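Local coordinates for envelope protein (White spot syndrome virus, PDB 7DDA) that forms part of the white spot syndrome virus envelope as the C-terminal domain of VP37, and probably binds heparin-like sulfated sugars through its sulfate-binding sites, at residues S28-A33 and F166-T171; T34-A39 and E48-A53; D78-Y83 and N104-Y109; L112-A117 and N135-I140. One frame throughout, in Å; residues are numbered along the deposited sequence.

Contact 1: S28-A33 and F166-T171; sequences SDSKTA and FLNCWT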
loop_
_atom_site.group_PDB
_atom_site.type_symbol
_atom_site.label_atom_id
_atom_site.label_comp_id
_atom_site.label_asym_id
_atom_site.label_seq_id
_atom_site.Cartn_x
_atom_site.Cartn_y
_atom_site.Cartn_z
ATOM N N SER A 28 26.811 1.568 12.762
ATOM C CA SER A 28 27.158 1.299 11.371
ATOM C C SER A 28 25.937 1.005 10.496
ATOM O O SER A 28 24.974 1.770 10.477
ATOM C CB SER A 28 28.148 0.129 11.275
ATOM O OG SER A 28 29.423 0.479 11.782
ATOM N N ASP A 29 25.993 -0.142 9.817
ATOM C CA ASP A 29 25.178 -0.417 8.637
ATOM C C ASP A 29 23.680 -0.394 8.948
ATOM O O ASP A 29 23.244 -0.730 10.051
ATOM C CB ASP A 29 25.589 -1.772 8.051
ATOM C CG ASP A 29 24.778 -2.158 6.831
ATOM O OD1 ASP A 29 25.003 -1.581 5.742
ATOM O OD2 ASP A 29 23.933 -3.068 6.960
ATOM N N SER A 30 22.892 0.011 7.944
ATOM C CA SER A 30 21.440 0.123 8.046
ATOM C C SER A 30 20.790 -0.391 6.765
ATOM O O SER A 30 21.303 -0.160 5.667
ATOM C CB SER A 30 21.017 1.574 8.313
ATOM O OG SER A 30 19.605 1.692 8.319
ATOM N N LYS A 31 19.662 -1.089 6.903
ATOM C CA LYS A 31 19.025 -1.756 5.772
ATOM C C LYS A 31 17.506 -1.717 5.919
ATOM O O LYS A 31 16.969 -1.694 7.034
ATOM C CB LYS A 31 19.483 -3.221 5.647
ATOM C CG LYS A 31 20.972 -3.416 5.462
ATOM C CD LYS A 31 21.320 -3.817 4.042
ATOM C CE LYS A 31 22.652 -4.548 4.004
ATOM N NZ LYS A 31 23.275 -4.485 2.662
ATOM N N THR A 32 16.819 -1.704 4.776
ATOM C CA THR A 32 15.369 -1.823 4.737
ATOM C C THR A 32 14.955 -2.829 3.668
ATOM O O THR A 32 15.640 -3.014 2.656
ATOM C CB THR A 32 14.654 -0.481 4.475
ATOM O OG1 THR A 32 15.122 0.092 3.249
ATOM C CG2 THR A 32 14.850 0.512 5.604
ATOM N N ALA A 33 13.830 -3.499 3.920
ATOM C CA ALA A 33 13.262 -4.448 2.975
ATOM C C ALA A 33 11.744 -4.419 3.086
ATOM O O ALA A 33 11.181 -4.112 4.145
ATOM C CB ALA A 33 13.781 -5.870 3.203
ATOM N N PHE A 166 7.135 -3.957 6.274
ATOM C CA PHE A 166 8.089 -2.876 6.011
ATOM C C PHE A 166 9.172 -2.935 7.079
ATOM O O PHE A 166 8.967 -2.490 8.213
ATOM C CB PHE A 166 7.388 -1.528 5.971
ATOM C CG PHE A 166 6.221 -1.492 5.014
ATOM C CD1 PHE A 166 6.434 -1.543 3.646
ATOM C CD2 PHE A 166 4.917 -1.450 5.480
ATOM C CE1 PHE A 166 5.376 -1.513 2.760
ATOM C CE2 PHE A 166 3.861 -1.425 4.601
ATOM C CZ PHE A 166 4.087 -1.450 3.237
ATOM N N LEU A 167 10.333 -3.468 6.696
ATOM C CA LEU A 167 11.392 -3.830 7.629
ATOM C C LEU A 167 12.513 -2.796 7.622
ATOM O O LEU A 167 13.000 -2.397 6.558
ATOM C CB LEU A 167 11.919 -5.219 7.273
ATOM C CG LEU A 167 10.906 -6.296 7.662
ATOM C CD1 LEU A 167 11.123 -7.542 6.843
ATOM C CD2 LEU A 167 11.045 -6.636 9.142
ATOM N N ASN A 168 12.909 -2.359 8.813
ATOM C CA ASN A 168 13.993 -1.399 8.981
ATOM C C ASN A 168 14.965 -1.951 10.013
ATOM O O ASN A 168 14.654 -1.977 11.207
ATOM C CB ASN A 168 13.462 -0.027 9.397
ATOM C CG ASN A 168 14.554 1.021 9.449
ATOM O OD1 ASN A 168 14.417 2.044 10.121
ATOM N ND2 ASN A 168 15.669 0.750 8.772
ATOM N N CYS A 169 16.138 -2.376 9.555
ATOM C CA CYS A 169 17.104 -3.079 10.384
ATOM C C CYS A 169 18.447 -2.354 10.412
ATOM O O CYS A 169 18.838 -1.690 9.446
ATOM C CB CYS A 169 17.299 -4.507 9.880
ATOM S SG CYS A 169 15.765 -5.416 9.790
ATOM N N TRP A 170 19.164 -2.508 11.526
ATOM C CA TRP A 170 20.443 -1.843 11.719
ATOM C C TRP A 170 21.310 -2.664 12.666
ATOM O O TRP A 170 20.829 -3.568 13.349
ATOM C CB TRP A 170 20.238 -0.430 12.260
ATOM C CG TRP A 170 19.635 -0.419 13.610
ATOM C CD1 TRP A 170 20.297 -0.458 14.794
ATOM C CD2 TRP A 170 18.237 -0.372 13.931
ATOM N NE1 TRP A 170 19.401 -0.441 15.840
ATOM C CE2 TRP A 170 18.129 -0.388 15.335
ATOM C CE3 TRP A 170 17.067 -0.322 13.169
ATOM C CZ2 TRP A 170 16.900 -0.347 15.993
ATOM C CZ3 TRP A 170 15.850 -0.284 13.828
ATOM C CH2 TRP A 170 15.777 -0.294 15.224
ATOM N N THR A 171 22.601 -2.337 12.701
ATOM C CA THR A 171 23.555 -2.995 13.598
ATOM C C THR A 171 23.957 -2.070 14.741
ATOM O O THR A 171 23.732 -0.861 14.670
ATOM C CB THR A 171 24.816 -3.425 12.864
ATOM O OG1 THR A 171 25.420 -2.270 12.277
ATOM C CG2 THR A 171 24.483 -4.409 11.779
#

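Contact 2: T34-A39 and E48-A53; sequences TVIVKA and EVYNLA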
loop_
_atom_site.group_PDB
_atom_site.type_symbol
_atom_site.label_atom_id
_atom_site.label_comp_id
_atom_site.label_asym_id
_atom_site.label_seq_id
_atom_site.Cartn_x
_atom_site.Cartn_y
_atom_site.Cartn_z
ATOM N N THR A 34 11.093 -4.733 1.972
ATOM C CA THR A 34 9.651 -4.912 1.896
ATOM C C THR A 34 9.386 -6.351 1.488
ATOM O O THR A 34 9.926 -6.818 0.479
ATOM C CB THR A 34 9.021 -3.954 0.872
ATOM O OG1 THR A 34 9.292 -2.602 1.258
ATOM C CG2 THR A 34 7.514 -4.182 0.763
ATOM N N VAL A 35 8.571 -7.053 2.267
ATOM C CA VAL A 35 8.237 -8.444 1.989
ATOM C C VAL A 35 6.717 -8.551 1.881
ATOM O O VAL A 35 5.991 -8.171 2.812
ATOM C CB VAL A 35 8.810 -9.387 3.068
ATOM C CG1 VAL A 35 8.600 -10.845 2.691
ATOM C CG2 VAL A 35 10.291 -9.106 3.271
ATOM N N ILE A 36 6.242 -9.055 0.743
ATOM C CA ILE A 36 4.817 -9.170 0.443
ATOM C C ILE A 36 4.431 -10.636 0.572
ATOM O O ILE A 36 4.946 -11.492 -0.157
ATOM C CB ILE A 36 4.490 -8.629 -0.959
ATOM C CG1 ILE A 36 5.026 -7.205 -1.130
ATOM C CG2 ILE A 36 2.987 -8.638 -1.219
ATOM C CD1 ILE A 36 4.763 -6.619 -2.526
ATOM N N VAL A 37 3.546 -10.933 1.515
ATOM C CA VAL A 37 3.154 -12.301 1.826
ATOM C C VAL A 37 1.712 -12.486 1.385
ATOM O O VAL A 37 0.837 -11.689 1.760
ATOM C CB VAL A 37 3.303 -12.613 3.326
ATOM C CG1 VAL A 37 2.695 -13.987 3.654
ATOM C CG2 VAL A 37 4.759 -12.521 3.758
ATOM N N LYS A 38 1.472 -13.535 0.591
ATOM C CA LYS A 38 0.136 -13.967 0.208
ATOM C C LYS A 38 -0.263 -15.185 1.042
ATOM O O LYS A 38 0.424 -16.215 1.015
ATOM C CB LYS A 38 0.079 -14.293 -1.284
ATOM C CG LYS A 38 -1.255 -14.897 -1.697
ATOM C CD LYS A 38 -1.562 -14.667 -3.168
ATOM C CE LYS A 38 -1.025 -15.766 -4.041
ATOM N NZ LYS A 38 -1.941 -16.928 -4.019
ATOM N N ALA A 39 -1.377 -15.072 1.768
ATOM C CA ALA A 39 -1.879 -16.150 2.608
ATOM C C ALA A 39 -3.346 -16.422 2.294
ATOM O O ALA A 39 -4.077 -15.539 1.846
ATOM C CB ALA A 39 -1.727 -15.815 4.094
ATOM N N GLU A 48 2.927 -17.637 -0.610
ATOM C CA GLU A 48 4.076 -17.036 -1.268
ATOM C C GLU A 48 4.691 -15.980 -0.357
ATOM O O GLU A 48 3.971 -15.238 0.318
ATOM C CB GLU A 48 3.682 -16.404 -2.617
ATOM C CG GLU A 48 4.829 -15.683 -3.289
ATOM C CD GLU A 48 4.450 -15.036 -4.595
ATOM O OE1 GLU A 48 3.802 -13.977 -4.589
ATOM O OE2 GLU A 48 4.827 -15.575 -5.643
ATOM N N VAL A 49 6.024 -15.927 -0.355
ATOM C CA VAL A 49 6.810 -14.911 0.334
ATOM C C VAL A 49 7.641 -14.198 -0.725
ATOM O O VAL A 49 8.604 -14.761 -1.248
ATOM C CB VAL A 49 7.698 -15.518 1.428
ATOM C CG1 VAL A 49 8.497 -14.430 2.142
ATOM C CG2 VAL A 49 6.841 -16.284 2.416
ATOM N N TYR A 50 7.275 -12.960 -1.039
ATOM C CA TYR A 50 7.818 -12.223 -2.175
ATOM C C TYR A 50 8.683 -11.087 -1.642
ATOM O O TYR A 50 8.173 -10.166 -1.000
ATOM C CB TYR A 50 6.662 -11.715 -3.030
ATOM C CG TYR A 50 7.000 -10.983 -4.305
ATOM C CD1 TYR A 50 7.264 -11.676 -5.475
ATOM C CD2 TYR A 50 6.991 -9.589 -4.353
ATOM C CE1 TYR A 50 7.530 -11.005 -6.651
ATOM C CE2 TYR A 50 7.264 -8.918 -5.517
ATOM C CZ TYR A 50 7.534 -9.630 -6.667
ATOM O OH TYR A 50 7.802 -8.957 -7.837
ATOM N N ASN A 51 9.986 -11.155 -1.889
ATOM C CA ASN A 51 10.941 -10.213 -1.309
ATOM C C ASN A 51 11.274 -9.104 -2.297
ATOM O O ASN A 51 11.571 -9.374 -3.464
ATOM C CB ASN A 51 12.218 -10.936 -0.872
ATOM C CG ASN A 51 11.929 -12.151 0.014
ATOM O OD1 ASN A 51 11.415 -12.008 1.121
ATOM N ND2 ASN A 51 12.246 -13.348 -0.477
ATOM N N LEU A 52 11.222 -7.856 -1.825
ATOM C CA LEU A 52 11.633 -6.690 -2.606
ATOM C C LEU A 52 13.061 -6.316 -2.207
ATOM O O LEU A 52 13.297 -5.831 -1.094
ATOM C CB LEU A 52 10.679 -5.519 -2.389
ATOM C CG LEU A 52 9.521 -5.388 -3.381
ATOM C CD1 LEU A 52 8.891 -6.733 -3.619
ATOM C CD2 LEU A 52 8.474 -4.382 -2.908
ATOM N N ALA A 53 14.002 -6.542 -3.121
ATOM C CA ALA A 53 15.437 -6.396 -2.865
ATOM C C ALA A 53 15.898 -7.409 -1.818
ATOM O O ALA A 53 16.417 -8.477 -2.163
ATOM C CB ALA A 53 15.782 -4.957 -2.434
#

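Contact 3: D78-Y83 and N104-Y109; sequences DSFHIY and NKKAGY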
loop_
_atom_site.group_PDB
_atom_site.type_symbol
_atom_site.label_atom_id
_atom_site.label_comp_id
_atom_site.label_asym_id
_atom_site.label_seq_id
_atom_site.Cartn_x
_atom_site.Cartn_y
_atom_site.Cartn_z
ATOM N N ASP A 78 16.622 -15.311 3.318
ATOM C CA ASP A 78 17.208 -15.951 4.487
ATOM C C ASP A 78 17.330 -15.003 5.669
ATOM O O ASP A 78 17.666 -15.451 6.768
ATOM C CB ASP A 78 18.601 -16.504 4.155
ATOM C CG ASP A 78 18.559 -17.607 3.129
ATOM O OD1 ASP A 78 17.469 -18.186 2.930
ATOM O OD2 ASP A 78 19.615 -17.887 2.518
ATOM N N SER A 79 17.087 -13.709 5.462
ATOM C CA SER A 79 17.167 -12.746 6.550
ATOM C C SER A 79 15.951 -12.791 7.468
ATOM O O SER A 79 16.042 -12.350 8.620
ATOM C CB SER A 79 17.330 -11.332 5.989
ATOM O OG SER A 79 18.649 -11.109 5.529
ATOM N N PHE A 80 14.825 -13.306 6.988
ATOM C CA PHE A 80 13.591 -13.310 7.752
ATOM C C PHE A 80 12.894 -14.635 7.535
ATOM O O PHE A 80 13.089 -15.292 6.511
ATOM C CB PHE A 80 12.683 -12.153 7.342
ATOM C CG PHE A 80 13.357 -10.832 7.417
ATOM C CD1 PHE A 80 13.684 -10.277 8.653
ATOM C CD2 PHE A 80 13.732 -10.162 6.256
ATOM C CE1 PHE A 80 14.341 -9.047 8.734
ATOM C CE2 PHE A 80 14.389 -8.940 6.322
ATOM C CZ PHE A 80 14.695 -8.379 7.565
ATOM N N HIS A 81 12.101 -15.034 8.522
ATOM C CA HIS A 81 11.247 -16.205 8.404
ATOM C C HIS A 81 9.834 -15.796 8.806
ATOM O O HIS A 81 9.632 -15.243 9.890
ATOM C CB HIS A 81 11.769 -17.371 9.274
ATOM C CG HIS A 81 10.954 -18.627 9.158
ATOM N ND1 HIS A 81 10.844 -19.543 10.185
ATOM C CD2 HIS A 81 10.199 -19.109 8.143
ATOM C CE1 HIS A 81 10.059 -20.536 9.805
ATOM N NE2 HIS A 81 9.654 -20.297 8.569
ATOM N N ILE A 82 8.867 -16.048 7.930
ATOM C CA ILE A 82 7.475 -15.658 8.142
ATOM C C ILE A 82 6.619 -16.916 8.112
ATOM O O ILE A 82 6.763 -17.753 7.213
ATOM C CB ILE A 82 7.003 -14.641 7.085
ATOM C CG1 ILE A 82 7.954 -13.441 7.054
ATOM C CG2 ILE A 82 5.564 -14.202 7.366
ATOM C CD1 ILE A 82 7.932 -12.675 5.737
ATOM N N TYR A 83 5.729 -17.049 9.087
ATOM C CA TYR A 83 5.045 -18.319 9.281
ATOM C C TYR A 83 3.679 -18.052 9.881
ATOM O O TYR A 83 3.482 -17.082 10.626
ATOM C CB TYR A 83 5.840 -19.275 10.200
ATOM C CG TYR A 83 6.505 -18.543 11.344
ATOM C CD1 TYR A 83 5.840 -18.347 12.539
ATOM C CD2 TYR A 83 7.782 -17.997 11.200
ATOM C CE1 TYR A 83 6.434 -17.658 13.578
ATOM C CE2 TYR A 83 8.382 -17.295 12.231
ATOM C CZ TYR A 83 7.700 -17.133 13.414
ATOM O OH TYR A 83 8.279 -16.446 14.448
ATOM N N ASN A 104 13.307 -12.247 12.999
ATOM C CA ASN A 104 14.561 -11.666 12.543
ATOM C C ASN A 104 15.636 -12.751 12.537
ATOM O O ASN A 104 15.947 -13.340 13.575
ATOM C CB ASN A 104 14.939 -10.494 13.454
ATOM C CG ASN A 104 16.287 -9.849 13.094
ATOM O OD1 ASN A 104 16.950 -10.215 12.111
ATOM N ND2 ASN A 104 16.685 -8.869 13.897
ATOM N N LYS A 105 16.183 -13.041 11.360
ATOM C CA LYS A 105 17.245 -14.027 11.215
ATOM C C LYS A 105 18.569 -13.401 10.794
ATOM O O LYS A 105 19.462 -14.112 10.332
ATOM C CB LYS A 105 16.834 -15.095 10.207
ATOM C CG LYS A 105 15.576 -15.820 10.595
ATOM C CD LYS A 105 15.863 -16.744 11.744
ATOM C CE LYS A 105 15.927 -18.154 11.250
ATOM N NZ LYS A 105 16.328 -19.082 12.330
ATOM N N LYS A 106 18.713 -12.084 10.934
ATOM C CA LYS A 106 19.906 -11.377 10.482
ATOM C C LYS A 106 20.901 -11.287 11.630
ATOM O O LYS A 106 20.684 -10.535 12.591
ATOM C CB LYS A 106 19.553 -9.981 9.983
ATOM C CG LYS A 106 19.096 -9.932 8.573
ATOM C CD LYS A 106 18.956 -8.501 8.120
ATOM C CE LYS A 106 20.292 -7.971 7.641
ATOM N NZ LYS A 106 20.881 -8.881 6.625
ATOM N N ALA A 107 22.000 -12.030 11.525
ATOM C CA ALA A 107 23.026 -11.958 12.556
ATOM C C ALA A 107 23.550 -10.532 12.671
ATOM O O ALA A 107 23.911 -9.908 11.670
ATOM C CB ALA A 107 24.156 -12.932 12.243
ATOM N N GLY A 108 23.540 -10.002 13.891
ATOM C CA GLY A 108 23.992 -8.661 14.165
ATOM C C GLY A 108 22.906 -7.606 14.213
ATOM O O GLY A 108 23.111 -6.557 14.839
ATOM N N TYR A 109 21.751 -7.847 13.592
ATOM C CA TYR A 109 20.786 -6.782 13.339
ATOM C C TYR A 109 19.635 -6.763 14.338
ATOM O O TYR A 109 19.166 -7.806 14.801
ATOM C CB TYR A 109 20.223 -6.890 11.927
ATOM C CG TYR A 109 21.181 -6.433 10.853
ATOM C CD1 TYR A 109 22.193 -7.267 10.387
ATOM C CD2 TYR A 109 21.075 -5.156 10.303
ATOM C CE1 TYR A 109 23.067 -6.840 9.395
ATOM C CE2 TYR A 109 21.939 -4.726 9.311
ATOM C CZ TYR A 109 22.931 -5.568 8.861
ATOM O OH TYR A 109 23.781 -5.126 7.879
#

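Contact 4: L112-A117 and N135-I140; sequences LCRIFA and NNRDEI. With SO4 (sulfate ion), chain B.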
loop_
_atom_site.group_PDB
_atom_site.type_symbol
_atom_site.label_atom_id
_atom_site.label_comp_id
_atom_site.label_asym_id
_atom_site.label_seq_id
_atom_site.Cartn_x
_atom_site.Cartn_y
_atom_site.Cartn_z
ATOM N N LEU A 112 12.929 -3.080 13.171
ATOM C CA LEU A 112 11.554 -2.640 13.317
ATOM C C LEU A 112 10.724 -3.189 12.156
ATOM O O LEU A 112 11.240 -3.440 11.059
ATOM C CB LEU A 112 11.479 -1.116 13.367
ATOM C CG LEU A 112 11.977 -0.437 14.642
ATOM C CD1 LEU A 112 11.945 1.059 14.441
ATOM C CD2 LEU A 112 11.145 -0.820 15.876
ATOM N N CYS A 113 9.430 -3.385 12.415
ATOM C CA CYS A 113 8.508 -3.911 11.416
ATOM C C CYS A 113 7.208 -3.124 11.469
ATOM O O CYS A 113 6.586 -3.025 12.531
ATOM C CB CYS A 113 8.229 -5.396 11.654
ATOM S SG CYS A 113 7.396 -6.219 10.288
ATOM N N ARG A 114 6.787 -2.579 10.327
ATOM C CA ARG A 114 5.452 -2.013 10.179
ATOM C C ARG A 114 4.722 -2.765 9.072
ATOM O O ARG A 114 5.354 -3.285 8.144
ATOM C CB ARG A 114 5.504 -0.515 9.865
ATOM C CG ARG A 114 6.190 0.325 10.926
ATOM C CD ARG A 114 5.361 0.367 12.178
ATOM N NE ARG A 114 6.047 1.035 13.284
ATOM C CZ ARG A 114 6.942 0.446 14.082
ATOM N NH1 ARG A 114 7.288 -0.826 13.882
ATOM N NH2 ARG A 114 7.498 1.132 15.076
ATOM N N ILE A 115 3.384 -2.825 9.168
ATOM C CA ILE A 115 2.602 -3.696 8.302
ATOM C C ILE A 115 1.444 -2.963 7.635
ATOM O O ILE A 115 0.916 -1.960 8.128
ATOM C CB ILE A 115 2.028 -4.917 9.044
ATOM C CG1 ILE A 115 0.961 -4.438 10.012
ATOM C CG2 ILE A 115 3.132 -5.761 9.702
ATOM C CD1 ILE A 115 0.194 -5.518 10.637
ATOM N N PHE A 116 1.040 -3.522 6.503
ATOM C CA PHE A 116 -0.187 -3.194 5.812
ATOM C C PHE A 116 -0.760 -4.503 5.273
ATOM O O PHE A 116 -0.012 -5.382 4.828
ATOM C CB PHE A 116 0.073 -2.189 4.679
ATOM C CG PHE A 116 -1.120 -1.969 3.791
ATOM C CD1 PHE A 116 -2.278 -1.400 4.299
ATOM C CD2 PHE A 116 -1.110 -2.401 2.470
ATOM C CE1 PHE A 116 -3.390 -1.222 3.494
ATOM C CE2 PHE A 116 -2.218 -2.220 1.660
ATOM C CZ PHE A 116 -3.362 -1.625 2.171
ATOM N N ALA A 117 -2.080 -4.642 5.316
ATOM C CA ALA A 117 -2.718 -5.861 4.837
ATOM C C ALA A 117 -4.012 -5.524 4.105
ATOM O O ALA A 117 -4.688 -4.543 4.428
ATOM C CB ALA A 117 -3.001 -6.830 5.986
ATOM N N ASN A 135 0.282 -6.745 17.147
ATOM C CA ASN A 135 1.136 -5.923 16.299
ATOM C C ASN A 135 2.358 -5.521 17.112
ATOM O O ASN A 135 2.248 -4.686 18.008
ATOM C CB ASN A 135 0.380 -4.694 15.815
ATOM C CG ASN A 135 1.111 -3.966 14.727
ATOM O OD1 ASN A 135 2.339 -3.941 14.697
ATOM N ND2 ASN A 135 0.363 -3.353 13.823
ATOM N N ASN A 136 3.521 -6.065 16.779
ATOM C CA ASN A 136 4.747 -5.714 17.491
ATOM C C ASN A 136 5.375 -4.470 16.863
ATOM O O ASN A 136 5.937 -4.523 15.762
ATOM C CB ASN A 136 5.715 -6.894 17.484
ATOM C CG ASN A 136 6.944 -6.639 18.334
ATOM O OD1 ASN A 136 7.219 -5.506 18.725
ATOM N ND2 ASN A 136 7.674 -7.699 18.653
ATOM N N ARG A 137 5.317 -3.362 17.583
ATOM C CA ARG A 137 5.894 -2.102 17.135
ATOM C C ARG A 137 7.298 -1.873 17.666
ATOM O O ARG A 137 7.913 -0.855 17.334
ATOM C CB ARG A 137 4.992 -0.937 17.563
ATOM C CG ARG A 137 3.671 -0.979 16.870
ATOM C CD ARG A 137 2.579 -0.298 17.633
ATOM N NE ARG A 137 1.343 -0.302 16.847
ATOM C CZ ARG A 137 1.175 0.302 15.670
ATOM N NH1 ARG A 137 2.146 1.035 15.120
ATOM N NH2 ARG A 137 0.010 0.192 15.050
ATOM N N ASP A 138 7.816 -2.781 18.481
ATOM C CA ASP A 138 9.068 -2.553 19.175
ATOM C C ASP A 138 10.238 -3.097 18.377
ATOM O O ASP A 138 10.093 -3.623 17.273
ATOM C CB ASP A 138 9.038 -3.191 20.558
ATOM C CG ASP A 138 7.825 -2.782 21.343
ATOM O OD1 ASP A 138 7.539 -1.560 21.389
ATOM O OD2 ASP A 138 7.153 -3.681 21.895
ATOM N N GLU A 139 11.422 -2.962 18.954
ATOM C CA GLU A 139 12.599 -3.563 18.363
ATOM C C GLU A 139 12.482 -5.083 18.402
ATOM O O GLU A 139 11.830 -5.655 19.277
ATOM C CB GLU A 139 13.841 -3.087 19.103
ATOM C CG GLU A 139 14.050 -1.600 18.964
ATOM C CD GLU A 139 15.395 -1.153 19.482
ATOM O OE1 GLU A 139 15.643 0.077 19.522
ATOM O OE2 GLU A 139 16.198 -2.038 19.842
ATOM N N ILE A 140 13.085 -5.735 17.417
ATOM C CA ILE A 140 13.033 -7.182 17.283
ATOM C C ILE A 140 14.466 -7.641 17.110
ATOM O O ILE A 140 15.067 -7.424 16.050
ATOM C CB ILE A 140 12.163 -7.644 16.101
ATOM C CG1 ILE A 140 10.703 -7.206 16.275
ATOM C CG2 ILE A 140 12.202 -9.155 15.965
ATOM C CD1 ILE A 140 9.864 -7.387 15.008
HETATM S S SO4 B . 5.121 -9.916 19.447
HETATM O O1 SO4 B . 5.080 -8.872 20.476
HETATM O O2 SO4 B . 6.336 -9.803 18.690
HETATM O O3 SO4 B . 3.988 -9.655 18.573
HETATM O O4 SO4 B . 4.983 -11.213 20.054
HETATM O O HOH W 1 4.218 -2.640 13.515
HETATM O O HOH W 2 8.445 -3.307 15.096
HETATM O O HOH W 3 2.177 -1.689 11.608
#

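Contact 1: S28-A33 and F166-T171
Thr32 and Asn168 face one another as a non-hydrogen-bonded pair in the antiparallel pairing of strands 30-40 and 160-170, the two inner strands of one sheet of this beta-sandwich. Their side chains cross at a slant: the methyl CG2 of Thr32 lies 3.3 Å from ND2 of Asn168. With CG opposite its backbone N (chi1 -175°), Asn168 swings its amide back toward the neighbouring strand, and ND2 donates to Lys31 O at 3.3 Å from well above the carbonyl plane. Asparagine suits the place because its short amide can add this rung beside the regular ladder. Ser30 and Trp170 share that face, where Thr32 packs on Ala53 and Asn168 on Tyr50 of the second subunit.

Lys31, Ala33, Leu167 and Cys169 start from the reverse face. Leu167 and Cys169 go inward against Phe80 of the other sheet, and Cys169 is tied by a disulfide to Cys111 on the next strand; Lys31 sends the end of its long chain away from the strand pair. Ala33 and Leu167 form a hydrogen-bonded pair, Leu167 CB lying 3.4 Å from Ala33 O. At Lys31 O a second, straighter donor completes the grip: Cys169 N, at 2.7 Å with an N-H...O angle of 170°.

Contact 2: T34-A39 and E48-A53
Ile36 and Tyr50 form the central hydrogen-bonded pair of a beta hairpin, in which strand 46-52, outermost in its sheet within the chain, runs antiparallel to strand 30-40 along one side of the beta-sandwich. The two backbones are joined by Ile36 N to Tyr50 O at 2.8 Å and by Tyr50 N to Ile36 O at 2.9 Å. Above this rung the side chains lie alongside each other and point the same way. The bulk of isoleucine reaches the ring through its terminal methyl, CD1 standing 4.1 Å from Tyr50 CD2, and CD1 also packs on Leu52 CD1. This face is turned to the third subunit: Ile36 packs on Phe166 of that chain, and Tyr50 OH hydrogen-bonds its Phe166 O, so tyrosine supplies both an apolar flank and a polar end. Glu48 serves the same boundary, its carboxylate making a salt bridge with Arg114 of the third subunit, while Lys38 opposite it leads its amine elsewhere, into a weak, long ion pair with Asp47.

The reverse face, largely apolar apart from Asn51, meets the second sheet. Val35, Val37 and Val49 gather round Ile82 there, beta-branched residues that suit extended strands. Val35 and Asn51 stand side by side. Val35 CG1, placed opposite its backbone N (chi1 -173°), touches two neighbours at once, Val49 CG1 at 3.6 Å and Asn51 OD1 at 3.4 Å.

Contact 3: D78-Y83 and N104-Y109
Ser79 and Lys106 touch along their side chains: CB and OG of the serine rest against the lysine's methylenes, with Ser79 OG 3.3 Å from Lys106 CG. The lysine chain bends at chi3 (85°) and again at chi4, which curls its amine back so that NZ gives Ser79 OG a weak hydrogen bond. Serine suits the place, being short enough to lie against the lysine's methylenes while offering a hydroxyl to the amine. Beside it, Lys105 N donates to Ser79 O at 2.8 Å, and Lys105 CB lies close to the same oxygen while its amine leads outward.

Next comes Phe80, whose ring has Ser79 CB over one face, near the rim, and Lys106 CD 4.3 Å from its CZ. Phe80 and Asn104 form a non-hydrogen-bonded antiparallel bridge where strand 80-89 begins and strand 95-104 ends in the second sheet of the beta-sandwich; the ring continues inward to Leu167 and Cys169 of the other sheet.

Asn104 holds the backbone of Lys106. Its OD1 accepts from Lys106 N at 2.8 Å, an Asx turn, and its ND2 donates to Tyr109 O and also to Ile140 O. A type II beta turn follows, closed by Tyr109 N to Lys106 O at 3.1 Å, with Gly108 at the third position, where the positive phi (96°) suits glycine. The turn brings the Tyr109 ring beneath Lys106, whose CE lies over the ring centre.

Contact 4: L112-A117 and N135-I140
Leu112 reaches the backbone of the opposite loop with one methyl, CD2 lying 3.3 Å from Asp138 O and also close to Arg137 O; its flank packs on Trp170. Cys113 CB touches Ile140 CD1, a modest apolar contact at 4.2 Å, while its backbone is bridged to the loop by water. One water lies 2.6 Å from both Cys113 O and Asn135 OD1. Another accepts from Cys113 N and Arg114 NH1 and binds Asn136 O and Asp138 O, so a single solvent molecule joins the strand to two loop carbonyls.

Arg114 makes the direct polar contact. The chain bends at chi2 (-69°), folding the guanidinium back along its own strand, where NH1 donates to Cys113 O at 2.7 Å from far above the carbonyl plane. NH2 makes a weak bond to Arg137 O, and CB of Arg137 lies over one face of the group. Here strand 110-120, outermost in its sheet within the chain, is flanked by the loop that leaves strand 131-135 of the other sheet of the beta-sandwich. The two arginines come close, Arg114 NE and Arg137 NH1 4.3 Å apart, but the second subunit supplies an acid to each: Glu48 pairs with Arg114 and Glu120 with Arg137.

The side chains of Ile115 and Asn135 approach from opposite directions, CD1 lying 3.9 Å from ND2, and a third water accepts from Ile115 N. In the loop, Asn136 OD1 takes Asp138 N at 2.8 Å, an Asx turn; Asn136 ND2 lies beside a bound sulfate, too close for a reliable bond, and Lys147 N hydrogen-bonds that ion.

Contacts 1, 2 and 4 all draw on one sheet, whose strand order is 46-52, 30-40, 160-170, 110-120, whereas contact 3 lies at an end of the facing sheet. Contacts 1 and 2 share strand 30-40 with their centres about 17 Å apart; contact 4 follows across strand 160-170, its centre about 13 Å from that of contact 1. Contact 1 joins the two ends of the modelled chain and encloses the rest, which follow in series: 2, then 3, then 4. Ile82 ties contact 3 to contact 2, and Asn104 ties it to contact 4. Contacts 2 and 4 do not touch within a chain, yet meet between subunits of the trimer through Glu48 and Arg114.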